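Local coordinates for protein CD8 alpha antigen (Sus scrofa, PDB 5EDX) that probably serves as a T-cell co-receptor, forming a homodimer of immunoglobulin V-set domains that engages MHC class I molecules, at residues A[10-13]-A[14-18]; A[62-65]-A[66-69]; A[82-86]-A[87-91]. One frame throughout, in Å; residues are numbered along the deposited sequence.

Interaction 1 of 3, residues A[10-13]-A[14-18]; sequences VQAS and LGETV
Backbone and carboxylate bonds tie Ser13 to Glu16 twice over. The amide N of Glu16 donates to Ser13 O at 3.1 Å, closing a type II beta turn in which Gly15, with its positive phi, takes the third position. In return, Ser13 N sends a fairly straight bond (161° at the hydrogen) to Glu16 OE1, also 3.1 Å away. It meets that oxygen on the anti side, about 31° out of the carboxylate plane. The Glu16 side chain can fold back on the residues just after strand 9-11 in this way because CG stands opposite the backbone N (chi1 177°) and the chain beyond it is fully extended, which lays the carboxylate alongside Ala12, with OE1 3.4 Å from Ala12 CA.

The turn makes the sheet-to-sheet crossing of a V-set sandwich: strand 9-11, which runs parallel to strand 101-111, leads here into strand 18-24 of the other sheet.

Two waters extend the carboxylate's hold. One donates to both Gln11 O and Glu16 OE2, lying 2.6 Å from OE2; the other joins Ser13 OG to Glu16 OE1, its bond to OE1 being weak.

Apolar contacts follow farther from the turn, with Ala12 and Val18 buried. Ala12 CB presses on Val18 CG2 at 3.5 Å, tighter than ordinary van der Waals contact, and Ala12 also rests on Phe84. Val10 CG1 meets Val18 CG1 more loosely, at 4.1 Å, the two side chains running antiparallel, side by side, while Val18 packs on Leu81 as well.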
# COMPACT_ATOMS: atom_id res chain seq x y z
N VAL A 10 -9.17 8.79 -15.10
CA VAL A 10 -8.46 9.30 -16.27
C VAL A 10 -8.52 8.30 -17.42
O VAL A 10 -8.31 7.10 -17.22
CB VAL A 10 -6.98 9.59 -15.92
CG1 VAL A 10 -6.22 10.06 -17.15
CG2 VAL A 10 -6.89 10.62 -14.79
N GLN A 11 -8.81 8.80 -18.62
CA GLN A 11 -8.72 7.99 -19.83
C GLN A 11 -7.55 8.47 -20.67
O GLN A 11 -7.40 9.67 -20.91
CB GLN A 11 -10.00 8.08 -20.65
CG GLN A 11 -11.23 7.47 -20.01
CD GLN A 11 -12.41 7.43 -20.96
OE1 GLN A 11 -12.32 6.88 -22.06
NE2 GLN A 11 -13.53 8.01 -20.55
N ALA A 12 -6.72 7.53 -21.11
CA ALA A 12 -5.54 7.88 -21.90
C ALA A 12 -5.38 6.91 -23.05
O ALA A 12 -5.62 5.71 -22.90
CB ALA A 12 -4.30 7.86 -21.03
N SER A 13 -4.97 7.41 -24.21
CA SER A 13 -4.70 6.54 -25.35
C SER A 13 -3.22 6.21 -25.39
O SER A 13 -2.41 6.88 -24.75
CB SER A 13 -5.16 7.19 -26.66
OG SER A 13 -4.56 8.46 -26.83
N LEU A 14 -2.85 5.17 -26.14
CA LEU A 14 -1.45 4.77 -26.23
C LEU A 14 -0.58 5.93 -26.68
O LEU A 14 -0.93 6.65 -27.62
CB LEU A 14 -1.29 3.58 -27.18
CG LEU A 14 -1.92 2.25 -26.76
CD1 LEU A 14 -1.76 1.22 -27.88
CD2 LEU A 14 -1.30 1.74 -25.47
N GLY A 15 0.55 6.12 -25.99
CA GLY A 15 1.51 7.14 -26.37
C GLY A 15 1.26 8.52 -25.79
O GLY A 15 2.08 9.42 -25.93
N GLU A 16 0.12 8.69 -25.13
CA GLU A 16 -0.25 9.98 -24.54
C GLU A 16 0.54 10.25 -23.26
O GLU A 16 1.00 9.33 -22.60
CB GLU A 16 -1.75 10.00 -24.24
CG GLU A 16 -2.22 11.28 -23.54
CD GLU A 16 -3.71 11.26 -23.23
OE1 GLU A 16 -4.43 10.42 -23.82
OE2 GLU A 16 -4.15 12.09 -22.41
N THR A 17 0.69 11.53 -22.93
CA THR A 17 1.33 11.92 -21.67
C THR A 17 0.25 12.16 -20.63
O THR A 17 -0.68 12.95 -20.85
CB THR A 17 2.17 13.19 -21.86
OG1 THR A 17 3.14 12.97 -22.89
CG2 THR A 17 2.87 13.58 -20.56
N VAL A 18 0.35 11.46 -19.50
CA VAL A 18 -0.60 11.61 -18.39
C VAL A 18 0.12 12.17 -17.17
O VAL A 18 1.18 11.68 -16.80
CB VAL A 18 -1.24 10.25 -18.03
CG1 VAL A 18 -2.15 10.37 -16.82
CG2 VAL A 18 -2.01 9.70 -19.22
O HOH W 1 -5.49 11.90 -20.18
O HOH W 2 -4.19 11.26 -26.51

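Interaction 2 of 3, residues A[62-65]-A[66-69]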
# COMPACT_ATOMS: atom_id res chain seq x y z
N GLY A 62 14.86 -0.64 -11.25
CA GLY A 62 14.18 -1.22 -12.39
C GLY A 62 13.07 -0.36 -12.96
O GLY A 62 12.47 -0.73 -13.97
N LEU A 63 12.77 0.77 -12.33
CA LEU A 63 11.80 1.69 -12.92
C LEU A 63 12.42 2.38 -14.13
O LEU A 63 13.50 2.98 -14.03
CB LEU A 63 11.35 2.75 -11.91
CG LEU A 63 10.25 3.68 -12.42
CD1 LEU A 63 8.93 2.94 -12.53
CD2 LEU A 63 10.11 4.90 -11.52
N ASP A 64 11.74 2.31 -15.27
CA ASP A 64 12.22 2.99 -16.47
C ASP A 64 11.74 4.44 -16.45
O ASP A 64 10.59 4.72 -16.78
CB ASP A 64 11.71 2.27 -17.72
CG ASP A 64 12.37 2.77 -19.00
OD1 ASP A 64 12.94 3.88 -18.98
OD2 ASP A 64 12.31 2.06 -20.02
N THR A 65 12.63 5.36 -16.08
CA THR A 65 12.24 6.75 -15.88
C THR A 65 12.05 7.54 -17.17
O THR A 65 11.68 8.71 -17.15
CB THR A 65 13.20 7.51 -14.92
OG1 THR A 65 14.53 7.43 -15.42
CG2 THR A 65 13.15 6.89 -13.53
N ARG A 66 12.29 6.88 -18.30
CA ARG A 66 11.95 7.46 -19.60
C ARG A 66 10.44 7.45 -19.78
O ARG A 66 9.89 8.27 -20.51
CB ARG A 66 12.61 6.67 -20.73
CG ARG A 66 14.13 6.76 -20.74
CD ARG A 66 14.74 5.79 -21.75
NE ARG A 66 14.39 4.41 -21.46
CZ ARG A 66 14.90 3.35 -22.10
NH1 ARG A 66 15.79 3.53 -23.07
NH2 ARG A 66 14.53 2.13 -21.76
N TYR A 67 9.77 6.51 -19.11
CA TYR A 67 8.32 6.37 -19.22
C TYR A 67 7.56 6.85 -17.99
O TYR A 67 6.43 7.30 -18.09
CB TYR A 67 7.95 4.91 -19.49
CG TYR A 67 8.33 4.46 -20.87
CD1 TYR A 67 7.51 4.73 -21.96
CD2 TYR A 67 9.52 3.78 -21.09
CE1 TYR A 67 7.86 4.32 -23.24
CE2 TYR A 67 9.88 3.37 -22.37
CZ TYR A 67 9.05 3.64 -23.43
OH TYR A 67 9.40 3.24 -24.70
N ILE A 68 8.18 6.71 -16.82
CA ILE A 68 7.53 7.11 -15.57
C ILE A 68 8.49 7.94 -14.73
O ILE A 68 9.53 7.45 -14.31
CB ILE A 68 7.09 5.90 -14.73
CG1 ILE A 68 6.10 5.04 -15.51
CG2 ILE A 68 6.50 6.37 -13.39
CD1 ILE A 68 5.57 3.84 -14.75
N SER A 69 8.15 9.21 -14.50
CA SER A 69 8.97 10.04 -13.62
C SER A 69 8.06 10.81 -12.67
O SER A 69 6.83 10.74 -12.78
CB SER A 69 9.84 11.00 -14.43
OG SER A 69 9.06 12.00 -15.06
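Asp64 OD1 is gripped twice by Arg66, once by its backbone N at 3.1 Å and once by its side-chain NE at 2.9 Å. The first of these bonds makes an Asx turn; a backbone turn is superposed on it, and together they shape the end of the loop that leads from strand 58-59 into strand 68-73 of the V-set sandwich. The backbone N comes to OD1 on the anti side, tilted 33° from the carboxylate plane, whereas NE uses the syn lone pair.

The second carboxylate oxygen completes a side-on, two-nitrogen salt bridge: Arg66 NH2 reaches Asp64 OD2 at 2.8 Å. Both oxygens lie close to the guanidinium plane, at its edge, although the two flat groups are turned 34° against each other. The arginine manages this over only two residues because its chain bends at chi3 (-60°), bringing NE and NH2 round to the Asp64 carboxylate. Held at three points, the carboxylate has its rotation fixed, and OD2 also lies at the edge of the Tyr67 ring, near its plane, 3.4 Å from CD2.

Asp64 O is shared as well. Tyr67 N approaches from above the carbonyl plane, while Ile68 N lies in that plane and is met more nearly head-on.

On the inner side, Leu63 crosses Ile68 at about a right angle, its CD1 touching Ile68 CB and CD1; Leu63 packs further on Leu49 and Met50 of strand 47-52, and Ile68 on Leu79 and Leu81. Ile68 O, buried here without a hydrogen-bond partner in the model, receives a C-H...O contact from Thr65 CA at 3.2 Å.

Interaction 3 of 3, residues A[82-86]-A[87-91]; sequences HRFRE and EDQGY
The guanidinium of Arg85 turns its NE-NH2 edge to the carboxylate of Asp88 in a side-on salt bridge, the two planes 55° apart. NE gives Asp88 OD1 an almost straight bond (3.0 Å), and NH2 gives OD2 a more bent one (2.9 Å). The Phe84 ring is met obliquely by Asp88 CB, 3.4 Å from its CE1, and by Gln89 CG near its CZ.

Asp88 OD1 carries further bonds. Arg85 N donates to it at 2.9 Å, arriving from the same face of the carboxylate as NE, and a water links it to Arg83 N. In the reverse direction Asp88 N binds Arg85 O, closing the 3-10 turn of 86-88. This buried carboxylate, with a charged partner and several donors, is probably well stabilised as an anion.

Asp88 opens the Asp-x-Gly-x-Tyr-x-Cys signature of V-set domains: its carbonyl O accepts from Tyr92 OH, the bond of the tyrosine corner, and Cys94 forms the disulfide with Cys22. The turn links strand 76-81 to strand 90-98 at one end of the sandwich, with Phe84 packed on Val110 of strand 101-111 and Asp88 against Ile68 of strand 68-73.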
# COMPACT_ATOMS: atom_id res chain seq x y z
N HIS A 82 4.87 9.31 -19.35
CA HIS A 82 5.30 10.09 -20.51
C HIS A 82 4.77 9.63 -21.85
O HIS A 82 4.52 10.45 -22.74
CB HIS A 82 6.83 10.15 -20.56
CG HIS A 82 7.42 11.08 -19.54
ND1 HIS A 82 7.92 10.65 -18.34
CD2 HIS A 82 7.57 12.43 -19.55
CE1 HIS A 82 8.37 11.69 -17.65
NE2 HIS A 82 8.16 12.78 -18.37
N ARG A 83 4.61 8.32 -22.00
CA ARG A 83 4.27 7.74 -23.28
C ARG A 83 3.44 6.50 -22.97
O ARG A 83 3.94 5.38 -22.98
CB ARG A 83 5.55 7.35 -24.03
CG ARG A 83 5.51 7.56 -25.53
CD ARG A 83 6.91 7.43 -26.14
NE ARG A 83 7.53 8.73 -26.40
CZ ARG A 83 8.79 8.89 -26.79
NH1 ARG A 83 9.58 7.84 -26.95
NH2 ARG A 83 9.27 10.11 -27.00
N PHE A 84 2.16 6.74 -22.68
CA PHE A 84 1.31 5.76 -22.02
C PHE A 84 1.34 4.39 -22.69
O PHE A 84 1.04 4.25 -23.88
CB PHE A 84 -0.13 6.30 -21.93
CG PHE A 84 -1.04 5.48 -21.05
CD1 PHE A 84 -0.87 5.47 -19.68
CD2 PHE A 84 -2.08 4.76 -21.60
CE1 PHE A 84 -1.70 4.73 -18.87
CE2 PHE A 84 -2.93 4.01 -20.79
CZ PHE A 84 -2.73 4.00 -19.42
N ARG A 85 1.72 3.38 -21.92
CA ARG A 85 1.79 2.01 -22.41
C ARG A 85 0.54 1.24 -21.99
O ARG A 85 -0.13 1.59 -21.02
CB ARG A 85 3.05 1.33 -21.89
CG ARG A 85 4.35 2.04 -22.31
CD ARG A 85 5.56 1.61 -21.48
NE ARG A 85 5.44 2.01 -20.08
CZ ARG A 85 6.37 1.80 -19.15
NH1 ARG A 85 7.50 1.18 -19.46
NH2 ARG A 85 6.17 2.19 -17.90
N GLU A 86 0.22 0.18 -22.73
CA GLU A 86 -0.94 -0.64 -22.40
C GLU A 86 -0.82 -1.15 -20.97
O GLU A 86 -1.80 -1.19 -20.22
CB GLU A 86 -1.04 -1.80 -23.38
CG GLU A 86 -2.29 -2.64 -23.19
CD GLU A 86 -2.55 -3.56 -24.37
OE1 GLU A 86 -1.68 -3.63 -25.26
OE2 GLU A 86 -3.62 -4.20 -24.40
N GLU A 87 0.40 -1.53 -20.59
CA GLU A 87 0.66 -2.05 -19.26
C GLU A 87 0.76 -0.95 -18.18
O GLU A 87 0.93 -1.25 -17.01
CB GLU A 87 1.93 -2.91 -19.26
CG GLU A 87 3.21 -2.17 -19.62
CD GLU A 87 3.49 -2.14 -21.11
OE1 GLU A 87 2.56 -2.38 -21.92
OE2 GLU A 87 4.65 -1.87 -21.48
N ASP A 88 0.66 0.32 -18.59
CA ASP A 88 0.59 1.43 -17.62
C ASP A 88 -0.82 1.59 -17.06
O ASP A 88 -1.04 2.36 -16.12
CB ASP A 88 1.04 2.75 -18.25
CG ASP A 88 2.55 2.85 -18.42
OD1 ASP A 88 3.00 3.56 -19.35
OD2 ASP A 88 3.29 2.23 -17.63
N GLN A 89 -1.80 0.90 -17.64
CA GLN A 89 -3.15 0.96 -17.09
C GLN A 89 -3.19 0.43 -15.66
O GLN A 89 -2.55 -0.57 -15.34
CB GLN A 89 -4.11 0.15 -17.94
CG GLN A 89 -4.29 0.67 -19.34
CD GLN A 89 -5.16 -0.25 -20.15
OE1 GLN A 89 -4.69 -1.26 -20.68
NE2 GLN A 89 -6.44 0.06 -20.23
N GLY A 90 -3.98 1.08 -14.81
CA GLY A 90 -4.11 0.63 -13.44
C GLY A 90 -4.38 1.76 -12.47
O GLY A 90 -4.93 2.80 -12.84
N TYR A 91 -3.98 1.54 -11.22
CA TYR A 91 -4.32 2.45 -10.13
C TYR A 91 -3.06 3.07 -9.55
O TYR A 91 -2.14 2.37 -9.15
CB TYR A 91 -5.06 1.68 -9.05
CG TYR A 91 -6.23 0.92 -9.60
CD1 TYR A 91 -7.39 1.57 -9.96
CD2 TYR A 91 -6.16 -0.46 -9.79
CE1 TYR A 91 -8.47 0.88 -10.48
CE2 TYR A 91 -7.25 -1.16 -10.31
CZ TYR A 91 -8.39 -0.47 -10.66
OH TYR A 91 -9.48 -1.14 -11.18
O HOH W 3 4.34 6.12 -19.72

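In the fold
All three interactions sit where the chain passes from one sheet of the sandwich to the other: 9-11 to 18-24 in interaction 1, 58-59 to 68-73 in interaction 2, and 76-81 to 90-98 in interaction 3. Interaction 3 is the middle piece, joined to interaction 1 by probable backbone bonds between Phe84 and both Gly15 and Glu16, and to interaction 2 by one between Tyr67 and His82. Interaction 2 lies at the surface; the other two are partly buried. Each uses a carboxylate differently: Glu16 holds an amide and waters, Asp64 pairs with an arginine near solvent, and the buried Asp88 binds a partly exposed arginine.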